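Local coordinates for ankyrin repeat domain-containing protein EMB506, chloroplastic (Arabidopsis thaliana, PDB 6JD6) that takes part in the initial differentiation of the proplastid during embryo development and is required for correct leaf and cotyledon margin development, at residues A[250-255]-A[262-267]. Sequence-based numbering, arbitrary orientation.
Sequences LALCFG and DLVKLL
The methyl group of Ala-251 is the bump that presses against helix 260-269, over a shallow hollow walled by Leu-263, Val-264 and Leu-267. Three carbons line the hollow: Leu-267 CD1 at 3.6 Å from Ala-251 CB, Val-264 CG2 at 3.8 Å and Leu-263 CB at 3.9 Å. The small side chain is consistent with the close approach of the backbones, the CA atoms of Ala-251 and Val-264 standing 5.8 Å apart. In return, CG2 of Val-264 reaches both Ala-251 CB and the end of Leu-252. Its CG1 lies anti to the backbone N (chi1 162°), which turns CG2 toward helix 247-252, where it meets Leu-252 CD2 at 3.6 Å, with Leu-252 CG just behind. The side chains of Leu-252 and Val-264 cross at about a right angle. Val-219 of helix 214-220, in the preceding repeat, touches both Ala-251 and Leu-267, extending the apolar seam from one repeat to the next. The two helices form the antiparallel pair of the fifth ankyrin repeat, and the chain turns between them beyond Gly-255, whose positive phi ends the helical backbone conformation. No hydrogen bond joins the two segments; their contact is wholly apolar and buried, so the fit of small and branched side chains, rather than polar pairing, probably governs how closely these segments approach.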
ATOM      1  N   LEU A 250      23.634  -6.877   6.179  1.00 32.85           N
ATOM      2  CA  LEU A 250      22.840  -5.764   5.664  1.00 34.41           C
ATOM      3  C   LEU A 250      23.240  -4.449   6.322  1.00 34.43           C
ATOM      4  O   LEU A 250      23.161  -3.386   5.707  1.00 32.48           O
ATOM      5  CB  LEU A 250      21.344  -6.014   5.870  1.00 35.30           C
ATOM      6  CG  LEU A 250      20.735  -7.198   5.116  1.00 38.97           C
ATOM      7  CD1 LEU A 250      19.224  -7.171   5.202  1.00 36.19           C
ATOM      8  CD2 LEU A 250      21.179  -7.195   3.678  1.00 43.03           C
ATOM      9  N   ALA A 251      23.662  -4.523   7.580  1.00 33.30           N
ATOM     10  CA  ALA A 251      24.107  -3.334   8.296  1.00 35.00           C
ATOM     11  C   ALA A 251      25.425  -2.830   7.722  1.00 35.43           C
ATOM     12  O   ALA A 251      25.602  -1.632   7.512  1.00 35.87           O
ATOM     13  CB  ALA A 251      24.253  -3.628   9.787  1.00 33.69           C
ATOM     14  N   LEU A 252      26.339  -3.760   7.459  1.00 34.38           N
ATOM     15  CA  LEU A 252      27.690  -3.430   7.011  1.00 33.75           C
ATOM     16  C   LEU A 252      27.770  -2.985   5.553  1.00 34.13           C
ATOM     17  O   LEU A 252      28.631  -2.183   5.191  1.00 36.03           O
ATOM     18  CB  LEU A 252      28.606  -4.646   7.186  1.00 35.31           C
ATOM     19  CG  LEU A 252      28.927  -5.144   8.594  1.00 35.73           C
ATOM     20  CD1 LEU A 252      29.449  -6.574   8.525  1.00 36.79           C
ATOM     21  CD2 LEU A 252      29.956  -4.238   9.251  1.00 34.37           C
ATOM     22  N   CYS A 253      26.887  -3.516   4.715  1.00 32.79           N
ATOM     23  CA  CYS A 253      27.069  -3.429   3.266  1.00 35.95           C
ATOM     24  C   CYS A 253      26.888  -2.031   2.663  1.00 38.49           C
ATOM     25  O   CYS A 253      27.393  -1.756   1.578  1.00 39.66           O
ATOM     26  CB  CYS A 253      26.168  -4.438   2.547  1.00 33.33           C
ATOM     27  SG  CYS A 253      24.432  -3.971   2.459  1.00 38.55           S
ATOM     28  N   PHE A 254      26.171  -1.156   3.357  1.00 37.31           N
ATOM     29  CA  PHE A 254      25.962   0.202   2.862  1.00 36.07           C
ATOM     30  C   PHE A 254      27.202   1.076   3.038  1.00 37.94           C
ATOM     31  O   PHE A 254      27.307   2.136   2.427  1.00 40.35           O
ATOM     32  CB  PHE A 254      24.769   0.857   3.562  1.00 31.67           C
ATOM     33  CG  PHE A 254      23.434   0.365   3.078  1.00 32.22           C
ATOM     34  CD1 PHE A 254      22.687   1.116   2.183  1.00 33.17           C
ATOM     35  CD2 PHE A 254      22.923  -0.845   3.520  1.00 30.95           C
ATOM     36  CE1 PHE A 254      21.447   0.671   1.739  1.00 32.20           C
ATOM     37  CE2 PHE A 254      21.685  -1.296   3.082  1.00 30.82           C
ATOM     38  CZ  PHE A 254      20.946  -0.535   2.189  1.00 31.32           C
ATOM     39  N   GLY A 255      28.136   0.633   3.874  1.00 39.90           N
ATOM     40  CA  GLY A 255      29.332   1.411   4.155  1.00 42.36           C
ATOM     41  C   GLY A 255      28.983   2.660   4.946  1.00 47.29           C
ATOM     42  O   GLY A 255      27.951   2.703   5.619  1.00 47.89           O
ATOM     43  N   ASP A 262      25.990   2.459  13.681  1.00 40.73           N
ATOM     44  CA  ASP A 262      24.983   2.400  14.735  1.00 43.70           C
ATOM     45  C   ASP A 262      24.209   1.091  14.683  1.00 42.46           C
ATOM     46  O   ASP A 262      23.956   0.470  15.716  1.00 45.84           O
ATOM     47  CB  ASP A 262      24.010   3.577  14.633  1.00 45.23           C
ATOM     48  CG  ASP A 262      24.635   4.885  15.066  1.00 50.82           C
ATOM     49  OD1 ASP A 262      25.680   4.846  15.750  1.00 53.58           O
ATOM     50  OD2 ASP A 262      24.079   5.950  14.727  1.00 52.66           O
ATOM     51  N   LEU A 263      23.836   0.679  13.477  1.00 36.44           N
ATOM     52  CA  LEU A 263      23.113  -0.571  13.288  1.00 35.68           C
ATOM     53  C   LEU A 263      23.964  -1.781  13.688  1.00 36.87           C
ATOM     54  O   LEU A 263      23.476  -2.697  14.356  1.00 37.79           O
ATOM     55  CB  LEU A 263      22.622  -0.692  11.842  1.00 33.32           C
ATOM     56  CG  LEU A 263      21.507   0.298  11.483  1.00 34.63           C
ATOM     57  CD1 LEU A 263      21.303   0.370   9.983  1.00 33.90           C
ATOM     58  CD2 LEU A 263      20.200  -0.074  12.181  1.00 30.47           C
ATOM     59  N   VAL A 264      25.232  -1.774  13.285  1.00 37.66           N
ATOM     60  CA  VAL A 264      26.166  -2.837  13.650  1.00 38.95           C
ATOM     61  C   VAL A 264      26.281  -2.946  15.168  1.00 42.96           C
ATOM     62  O   VAL A 264      26.268  -4.040  15.732  1.00 43.49           O
ATOM     63  CB  VAL A 264      27.567  -2.589  13.044  1.00 41.50           C
ATOM     64  CG1 VAL A 264      28.632  -3.423  13.761  1.00 42.09           C
ATOM     65  CG2 VAL A 264      27.560  -2.885  11.553  1.00 38.45           C
ATOM     66  N   LYS A 265      26.377  -1.794  15.820  1.00 44.74           N
ATOM     67  CA  LYS A 265      26.473  -1.726  17.271  1.00 47.80           C
ATOM     68  C   LYS A 265      25.257  -2.377  17.938  1.00 44.00           C
ATOM     69  O   LYS A 265      25.406  -3.209  18.826  1.00 44.62           O
ATOM     70  CB  LYS A 265      26.637  -0.269  17.704  1.00 54.73           C
ATOM     71  CG  LYS A 265      26.846  -0.054  19.183  1.00 63.86           C
ATOM     72  CD  LYS A 265      27.628   1.230  19.434  1.00 72.19           C
ATOM     73  CE  LYS A 265      27.003   2.419  18.708  1.00 76.53           C
ATOM     74  NZ  LYS A 265      27.716   3.694  19.011  1.00 80.63           N
ATOM     75  N   LEU A 266      24.061  -2.008  17.492  1.00 41.99           N
ATOM     76  CA  LEU A 266      22.833  -2.635  17.970  1.00 42.36           C
ATOM     77  C   LEU A 266      22.849  -4.151  17.779  1.00 42.20           C
ATOM     78  O   LEU A 266      22.411  -4.901  18.650  1.00 42.33           O
ATOM     79  CB  LEU A 266      21.615  -2.052  17.250  1.00 42.05           C
ATOM     80  CG  LEU A 266      21.171  -0.644  17.652  1.00 42.93           C
ATOM     81  CD1 LEU A 266      20.032  -0.171  16.762  1.00 38.59           C
ATOM     82  CD2 LEU A 266      20.759  -0.617  19.117  1.00 44.51           C
ATOM     83  N   LEU A 267      23.356  -4.594  16.632  1.00 38.90           N
ATOM     84  CA  LEU A 267      23.346  -6.010  16.285  1.00 37.30           C
ATOM     85  C   LEU A 267      24.399  -6.807  17.047  1.00 37.98           C
ATOM     86  O   LEU A 267      24.306  -8.027  17.141  1.00 38.13           O
ATOM     87  CB  LEU A 267      23.539  -6.189  14.776  1.00 34.35           C
ATOM     88  CG  LEU A 267      22.363  -5.751  13.906  1.00 35.65           C
ATOM     89  CD1 LEU A 267      22.792  -5.602  12.452  1.00 30.98           C
ATOM     90  CD2 LEU A 267      21.209  -6.741  14.031  1.00 36.49           C
TER